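Chitin-binding domain 3 protein (Micromonospora aurantiaca ATCC 27029, PDB 5OPF) probably cleaves cellulose or a related crystalline polysaccharide by oxidation, acting as a copper-dependent lytic polysaccharide monooxygenase of family AA10. Local coordinates at residues A106-D111 with W176-L181; G50-G55 with Q183-C188; I113-T118 with V172-Q177. One frame throughout, in Å; residues are numbered along the deposited sequence.

Contact 1. Residues A106-D111 with W176-L181; sequences ASHGAD and WQASHL. With CU (copper (II) ion), chain B.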
loop_
_atom_site.group_PDB
_atom_site.type_symbol
_atom_site.label_atom_id
_atom_site.label_comp_id
_atom_site.label_asym_id
_atom_site.label_seq_id
_atom_site.Cartn_x
_atom_site.Cartn_y
_atom_site.Cartn_z
ATOM N N ALA A 106 15.330 0.425 6.114
ATOM C CA ALA A 106 16.032 -0.369 7.111
ATOM C C ALA A 106 16.860 -1.513 6.545
ATOM O O ALA A 106 17.551 -2.184 7.322
ATOM C CB ALA A 106 15.025 -0.938 8.115
ATOM N N SER A 107 16.808 -1.771 5.238
ATOM C CA SER A 107 17.598 -2.833 4.612
ATOM C C SER A 107 17.320 -4.208 5.228
ATOM O O SER A 107 18.237 -4.970 5.543
ATOM C CB SER A 107 19.089 -2.493 4.633
ATOM O OG SER A 107 19.323 -1.291 3.905
ATOM N N HIS A 108 16.034 -4.531 5.392
ATOM C CA HIS A 108 15.635 -5.816 5.961
ATOM C C HIS A 108 15.727 -6.980 4.982
ATOM O O HIS A 108 15.737 -8.136 5.428
ATOM C CB HIS A 108 14.166 -5.783 6.390
ATOM C CG HIS A 108 13.824 -4.806 7.481
ATOM N ND1 HIS A 108 14.565 -4.659 8.631
ATOM C CD2 HIS A 108 12.740 -4.004 7.631
ATOM C CE1 HIS A 108 13.966 -3.788 9.428
ATOM N NE2 HIS A 108 12.857 -3.376 8.847
ATOM N N GLY A 109 15.753 -6.730 3.675
ATOM C CA GLY A 109 15.539 -7.789 2.705
ATOM C C GLY A 109 14.089 -8.228 2.626
ATOM O O GLY A 109 13.229 -7.803 3.414
ATOM N N ALA A 110 13.797 -9.094 1.666
ATOM C CA ALA A 110 12.475 -9.690 1.531
ATOM C C ALA A 110 12.567 -11.204 1.388
ATOM O O ALA A 110 13.389 -11.723 0.624
ATOM C CB ALA A 110 11.740 -9.151 0.291
ATOM N N ASP A 111 11.674 -11.909 2.086
ATOM C CA ASP A 111 11.423 -13.309 1.759
ATOM C C ASP A 111 10.635 -13.397 0.460
ATOM O O ASP A 111 10.828 -14.330 -0.338
ATOM C CB ASP A 111 10.640 -14.001 2.886
ATOM C CG ASP A 111 11.430 -14.170 4.170
ATOM O OD1 ASP A 111 12.627 -13.821 4.246
ATOM O OD2 ASP A 111 10.838 -14.728 5.120
ATOM N N TRP A 176 4.733 -7.240 1.577
ATOM C CA TRP A 176 6.164 -7.439 1.786
ATOM C C TRP A 176 6.368 -8.302 3.023
ATOM O O TRP A 176 6.003 -7.894 4.131
ATOM C CB TRP A 176 6.840 -6.093 2.012
ATOM C CG TRP A 176 8.311 -6.105 2.400
ATOM C CD1 TRP A 176 9.278 -7.028 2.077
ATOM C CD2 TRP A 176 8.972 -5.077 3.140
ATOM N NE1 TRP A 176 10.501 -6.619 2.583
ATOM C CE2 TRP A 176 10.330 -5.427 3.239
ATOM C CE3 TRP A 176 8.536 -3.902 3.748
ATOM C CZ2 TRP A 176 11.258 -4.620 3.891
ATOM C CZ3 TRP A 176 9.453 -3.114 4.405
ATOM C CH2 TRP A 176 10.799 -3.471 4.462
ATOM N N GLN A 177 6.960 -9.485 2.852
ATOM C CA GLN A 177 7.407 -10.303 3.974
ATOM C C GLN A 177 8.887 -9.991 4.161
ATOM O O GLN A 177 9.711 -10.353 3.319
ATOM C CB GLN A 177 7.184 -11.786 3.676
ATOM C CG GLN A 177 7.627 -12.716 4.801
ATOM C CD GLN A 177 6.739 -12.644 6.025
ATOM O OE1 GLN A 177 5.544 -12.427 5.921
ATOM N NE2 GLN A 177 7.317 -12.863 7.192
ATOM N N ALA A 178 9.223 -9.288 5.234
ATOM C CA ALA A 178 10.602 -8.893 5.489
ATOM C C ALA A 178 11.404 -10.093 5.994
ATOM O O ALA A 178 10.842 -11.073 6.494
ATOM C CB ALA A 178 10.633 -7.757 6.501
ATOM N N SER A 179 12.731 -10.023 5.848
ATOM C CA SER A 179 13.582 -11.188 6.114
ATOM C C SER A 179 14.222 -11.227 7.502
ATOM O O SER A 179 14.785 -12.268 7.873
ATOM C CB SER A 179 14.693 -11.306 5.060
ATOM O OG SER A 179 14.138 -11.540 3.779
ATOM N N HIS A 180 14.176 -10.140 8.262
ATOM C CA HIS A 180 14.854 -10.049 9.553
ATOM C C HIS A 180 14.038 -10.595 10.718
ATOM O O HIS A 180 14.577 -10.755 11.822
ATOM C CB HIS A 180 15.186 -8.579 9.851
ATOM C CG HIS A 180 13.977 -7.710 9.996
ATOM N ND1 HIS A 180 12.976 -7.674 9.045
ATOM C CD2 HIS A 180 13.605 -6.854 10.979
ATOM C CE1 HIS A 180 12.042 -6.830 9.444
ATOM N NE2 HIS A 180 12.401 -6.312 10.605
ATOM N N LEU A 181 12.761 -10.868 10.494
ATOM C CA LEU A 181 11.762 -11.126 11.516
ATOM C C LEU A 181 10.529 -11.589 10.762
ATOM O O LEU A 181 10.378 -11.270 9.584
ATOM C CB LEU A 181 11.466 -9.812 12.254
ATOM C CG LEU A 181 10.661 -9.812 13.544
ATOM C CD1 LEU A 181 11.428 -10.516 14.652
ATOM C CD2 LEU A 181 10.345 -8.385 13.954
HETATM CU CU CU B . 11.593 -2.059 9.637
HETATM O O HOH W 1 10.255 -13.554 7.538
HETATM O O HOH W 2 14.153 -14.689 6.267
#
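His108 and His180 form a face-to-face stack, with ring centroids 3.4 Å apart and planes nearly parallel at 3°. His180 CE1 sits over the centre of one face of the His108 ring, and the methyl of Ala106 lies over the opposite face, displaced toward the rim. Behind His180, Leu181 CB covers the other face of that ring. At the edge of His108, near its plane, comes Trp176, whose CH2 stands 3.8 Å from His108 CD2. This imidazole belongs to the histidine brace of the lytic monooxygenases: His108 NE2 binds the copper at 2.0 Å, and His1 is the second histidine ligand. The ring of Trp176 has Ala178 CB over one face, while Gly109 O and Ala110 CB meet its edge. Its CG is anti to the backbone N (chi1 173°), which carries the indole from the strand toward the loop. There Trp176 NE1 donates to Gly109 O at 3.1 Å, approaching from above the carbonyl plane rather than along a lone pair. The same oxygen takes a second, weak bond from Ser179 N at 3.3 Å. A phenylalanine in place of the tryptophan would probably leave Gly109 O with that weak donor as its remaining partner here and open a gap at the edge of the copper-binding imidazole. Further along, Ala110 and Ala178 form an antiparallel non-hydrogen-bonded pair whose side chains diverge, and the chain then turns a corner at Asp111. The backbone nitrogen of Asp111 donates to Gln177 O at 2.8 Å, while the amide of Gln177 is engaged by Asp182. One water donates both to Asp111 OD1, at 2.7 Å, and to Ser179 O.

Contact 2. Residues G50-G55 with Q183-C188; sequences GLFREG and QSYYLC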
loop_
_atom_site.group_PDB
_atom_site.type_symbol
_atom_site.label_atom_id
_atom_site.label_comp_id
_atom_site.label_asym_id
_atom_site.label_seq_id
_atom_site.Cartn_x
_atom_site.Cartn_y
_atom_site.Cartn_z
ATOM N N GLY A 50 5.519 2.127 8.731
ATOM C CA GLY A 50 5.337 1.125 9.767
ATOM C C GLY A 50 4.054 0.320 9.698
ATOM O O GLY A 50 3.558 -0.143 10.727
ATOM N N LEU A 51 3.522 0.118 8.491
ATOM C CA LEU A 51 2.232 -0.566 8.325
ATOM C C LEU A 51 2.456 -2.080 8.240
ATOM O O LEU A 51 2.341 -2.719 7.181
ATOM C CB LEU A 51 1.477 -0.008 7.124
ATOM C CG LEU A 51 -0.054 -0.035 7.252
ATOM C CD1 LEU A 51 -0.659 0.735 6.083
ATOM C CD2 LEU A 51 -0.617 -1.446 7.336
ATOM N N PHE A 52 2.763 -2.658 9.410
ATOM C CA PHE A 52 3.106 -4.066 9.507
ATOM C C PHE A 52 2.328 -4.778 10.602
ATOM O O PHE A 52 1.851 -4.173 11.572
ATOM C CB PHE A 52 4.626 -4.292 9.703
ATOM C CG PHE A 52 5.184 -3.716 10.977
ATOM C CD1 PHE A 52 5.046 -4.380 12.186
ATOM C CD2 PHE A 52 5.868 -2.510 10.960
ATOM C CE1 PHE A 52 5.572 -3.846 13.346
ATOM C CE2 PHE A 52 6.392 -1.975 12.124
ATOM C CZ PHE A 52 6.243 -2.646 13.307
ATOM N N ARG A 53 2.260 -6.103 10.426
ATOM C CA ARG A 53 1.931 -7.065 11.463
ATOM C C ARG A 53 3.177 -7.893 11.753
ATOM O O ARG A 53 4.146 -7.884 10.980
ATOM C CB ARG A 53 0.823 -8.019 11.014
ATOM C CG ARG A 53 -0.505 -7.352 10.658
ATOM C CD ARG A 53 -1.605 -8.384 10.401
ATOM N NE ARG A 53 -2.040 -8.993 11.649
ATOM C CZ ARG A 53 -2.935 -8.468 12.478
ATOM N NH1 ARG A 53 -3.561 -7.334 12.185
ATOM N NH2 ARG A 53 -3.221 -9.101 13.605
ATOM N N GLU A 54 3.155 -8.599 12.888
ATOM C CA GLU A 54 4.196 -9.564 13.220
ATOM C C GLU A 54 3.549 -10.886 13.592
ATOM O O GLU A 54 2.431 -10.921 14.112
ATOM C CB GLU A 54 5.111 -9.050 14.349
ATOM C CG GLU A 54 5.959 -7.881 13.857
ATOM C CD GLU A 54 6.895 -7.287 14.880
ATOM O OE1 GLU A 54 6.941 -7.793 16.019
ATOM O OE2 GLU A 54 7.599 -6.312 14.521
ATOM N N GLY A 55 4.240 -11.977 13.282
ATOM C CA GLY A 55 3.779 -13.306 13.649
ATOM C C GLY A 55 2.708 -13.904 12.762
ATOM O O GLY A 55 2.073 -14.883 13.159
ATOM N N GLN A 183 7.676 -10.404 9.998
ATOM C CA GLN A 183 7.078 -9.080 9.973
ATOM C C GLN A 183 6.635 -8.831 8.543
ATOM O O GLN A 183 7.436 -8.991 7.615
ATOM C CB GLN A 183 8.114 -8.038 10.394
ATOM C CG GLN A 183 7.584 -6.625 10.522
ATOM C CD GLN A 183 8.699 -5.623 10.761
ATOM O OE1 GLN A 183 9.479 -5.336 9.866
ATOM N NE2 GLN A 183 8.795 -5.108 11.977
ATOM N N SER A 184 5.365 -8.490 8.376
ATOM C CA SER A 184 4.759 -8.364 7.060
ATOM C C SER A 184 4.029 -7.035 6.937
ATOM O O SER A 184 3.360 -6.587 7.871
ATOM C CB SER A 184 3.810 -9.549 6.828
ATOM O OG SER A 184 2.974 -9.787 7.950
ATOM N N TYR A 185 4.145 -6.423 5.757
ATOM C CA TYR A 185 3.606 -5.100 5.482
ATOM C C TYR A 185 2.552 -5.186 4.383
ATOM O O TYR A 185 2.688 -5.971 3.437
ATOM C CB TYR A 185 4.711 -4.147 5.010
ATOM C CG TYR A 185 5.819 -3.872 6.002
ATOM C CD1 TYR A 185 6.723 -4.863 6.372
ATOM C CD2 TYR A 185 6.008 -2.594 6.539
ATOM C CE1 TYR A 185 7.768 -4.594 7.252
ATOM C CE2 TYR A 185 7.041 -2.322 7.421
ATOM C CZ TYR A 185 7.914 -3.324 7.784
ATOM O OH TYR A 185 8.945 -3.043 8.661
ATOM N N TYR A 186 1.528 -4.332 4.485
ATOM C CA TYR A 186 0.316 -4.439 3.674
ATOM C C TYR A 186 -0.005 -3.070 3.087
ATOM O O TYR A 186 -0.457 -2.175 3.809
ATOM C CB TYR A 186 -0.842 -4.949 4.539
ATOM C CG TYR A 186 -0.510 -6.295 5.135
ATOM C CD1 TYR A 186 -0.703 -7.459 4.405
ATOM C CD2 TYR A 186 0.025 -6.402 6.409
ATOM C CE1 TYR A 186 -0.347 -8.703 4.927
ATOM C CE2 TYR A 186 0.373 -7.631 6.945
ATOM C CZ TYR A 186 0.189 -8.783 6.203
ATOM O OH TYR A 186 0.536 -9.997 6.764
ATOM N N LEU A 187 0.256 -2.888 1.790
ATOM C CA LEU A 187 0.198 -1.565 1.166
ATOM C C LEU A 187 -0.839 -1.515 0.049
ATOM O O LEU A 187 -0.652 -2.131 -1.009
ATOM C CB LEU A 187 1.557 -1.182 0.584
ATOM C CG LEU A 187 2.764 -1.071 1.515
ATOM C CD1 LEU A 187 2.419 -0.339 2.801
ATOM C CD2 LEU A 187 3.364 -2.458 1.790
ATOM N N CYS A 188 -1.903 -0.732 0.251
ATOM C CA CYS A 188 -2.847 -0.413 -0.822
ATOM C C CYS A 188 -2.382 0.832 -1.550
ATOM O O CYS A 188 -2.061 1.829 -0.895
ATOM C CB CYS A 188 -4.233 -0.119 -0.248
ATOM S SG CYS A 188 -5.077 -1.554 0.384
#
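Leu51 reaches the strand 183-188 through its carbonyl: Leu51 O accepts the N-H of Tyr186 at 3.2 Å. The residue is the centre of an inverse gamma turn just before strand 52-54, and its two methyls lie against the backbone oxygen of Tyr186. Phe52 follows, forming an antiparallel non-hydrogen-bonded pair with Tyr185, both side chains on the same face of the sheet. Its CB stands over the centre of the Tyr185 ring, 3.7 Å from the centroid and almost on the ring normal, a clear CH-pi contact. With chi1 at 63°, CG lies between the backbone N and the carbonyl carbon, and the phenyl runs alongside Tyr185 with the two planes 59° apart. Gln183 NE2 is placed over the centre of one face of the phenyl, 3.6 Å above its plane. Arg53 supplies the hydrogen-bonded pair: Arg53 N donates to Ser184 O at 2.8 Å, and Arg53 O receives Ser184 N at 2.9 Å. The arginine's aliphatic part, led by CG, brushes CE2 of Tyr186 before the chain bends and carries NH1 to Gly72 O. Glu54 then points the same way as Gln183; Glu54 OE2 takes the N-H of Gln183 NE2 at 3.1 Å, on the anti side of the carboxylate. At the other end of that amide, Tyr185 OH donates to Gln183 OE1 at 2.6 Å, from well above the carbonyl plane. The glutamine is thereby gripped at both ends and its rotation fixed. Tyr185 OH also bonds to His1 N, and the Tyr185 side chain is about 3 Å from the copper, whose site it forms with His1 and His108. The short antiparallel pairing thus holds a tyrosine of a histidine-brace copper centre together with its second shell.

Contact 3. Residues I113-T118 with V172-Q177; sequences IRVYVT and VYTIWQ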
loop_
_atom_site.group_PDB
_atom_site.type_symbol
_atom_site.label_atom_id
_atom_site.label_comp_id
_atom_site.label_asym_id
_atom_site.label_seq_id
_atom_site.Cartn_x
_atom_site.Cartn_y
_atom_site.Cartn_z
ATOM N N ILE A 113 7.967 -10.381 -2.107
ATOM C CA ILE A 113 7.029 -9.270 -2.233
ATOM C C ILE A 113 6.024 -9.666 -3.303
ATOM O O ILE A 113 6.421 -10.030 -4.416
ATOM C CB ILE A 113 7.712 -7.935 -2.598
ATOM C CG1 ILE A 113 8.733 -7.530 -1.535
ATOM C CG2 ILE A 113 6.649 -6.833 -2.752
ATOM C CD1 ILE A 113 9.478 -6.231 -1.825
ATOM N N ARG A 114 4.740 -9.620 -2.958
ATOM C CA ARG A 114 3.659 -10.003 -3.854
ATOM C C ARG A 114 2.857 -8.763 -4.217
ATOM O O ARG A 114 2.532 -7.949 -3.350
ATOM C CB ARG A 114 2.752 -11.038 -3.189
ATOM C CG ARG A 114 3.434 -12.369 -2.993
ATOM C CD ARG A 114 2.657 -13.337 -2.105
ATOM N NE ARG A 114 3.459 -14.531 -1.853
ATOM C CZ ARG A 114 3.294 -15.361 -0.830
ATOM N NH1 ARG A 114 2.315 -15.178 0.044
ATOM N NH2 ARG A 114 4.130 -16.374 -0.678
ATOM N N VAL A 115 2.533 -8.632 -5.503
ATOM C CA VAL A 115 1.743 -7.521 -6.027
ATOM C C VAL A 115 0.446 -8.072 -6.608
ATOM O O VAL A 115 0.467 -8.890 -7.541
ATOM C CB VAL A 115 2.517 -6.715 -7.083
ATOM C CG1 VAL A 115 1.645 -5.595 -7.673
ATOM C CG2 VAL A 115 3.802 -6.147 -6.501
ATOM N N TYR A 116 -0.671 -7.607 -6.059
ATOM C CA TYR A 116 -2.010 -7.937 -6.519
ATOM C C TYR A 116 -2.655 -6.683 -7.107
ATOM O O TYR A 116 -2.371 -5.560 -6.676
ATOM C CB TYR A 116 -2.892 -8.397 -5.338
ATOM C CG TYR A 116 -2.415 -9.652 -4.653
ATOM C CD1 TYR A 116 -1.467 -9.609 -3.641
ATOM C CD2 TYR A 116 -2.910 -10.888 -5.022
ATOM C CE1 TYR A 116 -1.023 -10.758 -3.035
ATOM C CE2 TYR A 116 -2.465 -12.049 -4.413
ATOM C CZ TYR A 116 -1.515 -11.971 -3.423
ATOM O OH TYR A 116 -1.052 -13.122 -2.805
ATOM N N VAL A 117 -3.563 -6.866 -8.069
ATOM C CA VAL A 117 -4.374 -5.773 -8.592
ATOM C C VAL A 117 -5.824 -6.227 -8.643
ATOM O O VAL A 117 -6.126 -7.374 -8.997
ATOM C CB VAL A 117 -3.888 -5.294 -9.979
ATOM C CG1 VAL A 117 -4.840 -4.270 -10.597
ATOM C CG2 VAL A 117 -2.489 -4.702 -9.874
ATOM N N THR A 118 -6.728 -5.299 -8.342
ATOM C CA THR A 118 -8.151 -5.573 -8.414
ATOM C C THR A 118 -8.573 -5.951 -9.830
ATOM O O THR A 118 -7.981 -5.530 -10.833
ATOM C CB THR A 118 -8.960 -4.379 -7.884
ATOM O OG1 THR A 118 -8.492 -3.158 -8.460
ATOM C CG2 THR A 118 -8.820 -4.289 -6.382
ATOM N N VAL A 172 -3.942 -1.458 -6.190
ATOM C CA VAL A 172 -2.820 -2.379 -6.079
ATOM C C VAL A 172 -2.667 -2.730 -4.603
ATOM O O VAL A 172 -2.733 -1.858 -3.729
ATOM C CB VAL A 172 -1.528 -1.729 -6.615
ATOM C CG1 VAL A 172 -0.381 -2.733 -6.623
ATOM C CG2 VAL A 172 -1.737 -1.138 -8.008
ATOM N N TYR A 173 -2.467 -4.013 -4.310
ATOM C CA TYR A 173 -2.199 -4.464 -2.946
ATOM C C TYR A 173 -0.865 -5.181 -2.956
ATOM O O TYR A 173 -0.707 -6.203 -3.637
ATOM C CB TYR A 173 -3.275 -5.411 -2.443
ATOM C CG TYR A 173 -3.294 -5.665 -0.950
ATOM C CD1 TYR A 173 -3.346 -4.607 -0.034
ATOM C CD2 TYR A 173 -3.338 -6.959 -0.440
ATOM C CE1 TYR A 173 -3.429 -4.828 1.337
ATOM C CE2 TYR A 173 -3.431 -7.188 0.924
ATOM C CZ TYR A 173 -3.489 -6.125 1.802
ATOM O OH TYR A 173 -3.644 -6.373 3.151
ATOM N N THR A 174 0.093 -4.642 -2.210
ATOM C CA THR A 174 1.448 -5.169 -2.155
ATOM C C THR A 174 1.705 -5.699 -0.747
ATOM O O THR A 174 1.486 -4.988 0.252
ATOM C CB THR A 174 2.471 -4.084 -2.543
ATOM O OG1 THR A 174 2.213 -3.619 -3.877
ATOM C CG2 THR A 174 3.888 -4.625 -2.497
ATOM N N ILE A 175 2.194 -6.935 -0.671
ATOM C CA ILE A 175 2.544 -7.594 0.587
ATOM C C ILE A 175 4.050 -7.814 0.592
ATOM O O ILE A 175 4.588 -8.495 -0.290
ATOM C CB ILE A 175 1.818 -8.941 0.758
ATOM C CG1 ILE A 175 0.304 -8.752 0.669
ATOM C CG2 ILE A 175 2.239 -9.602 2.100
ATOM C CD1 ILE A 175 -0.496 -10.038 0.808
ATOM N N TRP A 176 4.733 -7.240 1.577
ATOM C CA TRP A 176 6.164 -7.439 1.786
ATOM C C TRP A 176 6.368 -8.302 3.023
ATOM O O TRP A 176 6.003 -7.894 4.131
ATOM C CB TRP A 176 6.840 -6.093 2.012
ATOM C CG TRP A 176 8.311 -6.105 2.400
ATOM C CD1 TRP A 176 9.278 -7.028 2.077
ATOM C CD2 TRP A 176 8.972 -5.077 3.140
ATOM N NE1 TRP A 176 10.501 -6.619 2.583
ATOM C CE2 TRP A 176 10.330 -5.427 3.239
ATOM C CE3 TRP A 176 8.536 -3.902 3.748
ATOM C CZ2 TRP A 176 11.258 -4.620 3.891
ATOM C CZ3 TRP A 176 9.453 -3.114 4.405
ATOM C CH2 TRP A 176 10.799 -3.471 4.462
ATOM N N GLN A 177 6.960 -9.485 2.852
ATOM C CA GLN A 177 7.407 -10.303 3.974
ATOM C C GLN A 177 8.887 -9.991 4.161
ATOM O O GLN A 177 9.711 -10.353 3.319
ATOM C CB GLN A 177 7.184 -11.786 3.676
ATOM C CG GLN A 177 7.627 -12.716 4.801
ATOM C CD GLN A 177 6.739 -12.644 6.025
ATOM O OE1 GLN A 177 5.544 -12.427 5.921
ATOM N NE2 GLN A 177 7.317 -12.863 7.192
#
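Arg114 and Ile175, then Tyr116 and Tyr173, are the two hydrogen-bonded pairs of this antiparallel ladder, and each pair closes a ring of two bonds. Arg114 N reaches Ile175 O at 2.9 Å in the carbonyl plane, and the return bond to Arg114 O lies equally in plane. Between Tyr116 and Tyr173 the carbonyls are met at a tilt, yet both bonds remain short; Tyr116 N stands 2.8 Å from Tyr173 O. CA-H...O contacts supplement them, as where Ile113 CA leans on Ile175 O. Apolar packing divides between the two faces. On the face of Ile113, Val115 and Val117, methyls meet mostly across the diagonal: Ile113 CG2 touches Thr174 CG2 at 3.5 Å, and Val115 CG1 touches Val172 CG1 at 3.7 Å. Thr174 keeps its hydroxyl beside the backbone N (chi1 -60°), so that CG2, on the branch anti to that nitrogen, is the one presented to the isoleucine. Ile113 CG1 lies 3.7 Å from CD1 of Trp176. The other face carries the two tyrosines. There the ring of Tyr116 turns an edge to Tyr173 O, while its CE1 lies 3.9 Å from the terminal CD1 of Ile175, approached obliquely. The ring of Tyr173 leads away, and its hydroxyl bonds to Leu69 O. Among the polar ends, Arg114 also leaves the pairing, with NE bonded to Gln139 OE1 and a cation-pi contact to Tyr112. The valine face packs on strand 97-104, where Val115 meets Val100 and both Val117 and Val172 meet Phe98. This face-to-face packing of two sheets fits the immunoglobulin-like beta-sandwich (E-set clan) on which these monooxygenases are built.

Contacts 1 and 3 use the same two strands, 110-118 and 169-178: contact 3 is buried sheet pairing with methyls packed on its inner face, whereas contact 1, on the loop side of the corner at Asp111, is partly exposed and trades regular bonding for stacked imidazoles, a metal bond and waters. Contact 2 is joined to both, because strand 183-192 is the neighbour of 169-178; Tyr185 N lies 2.9 Å from Trp176 O, a probable hydrogen bond, and the rings of these two residues stack. Largely buried, it mixes aromatic and amide groups on the copper side. The worked example is a sandwich with a metal site of N-terminal, loop and strand residues.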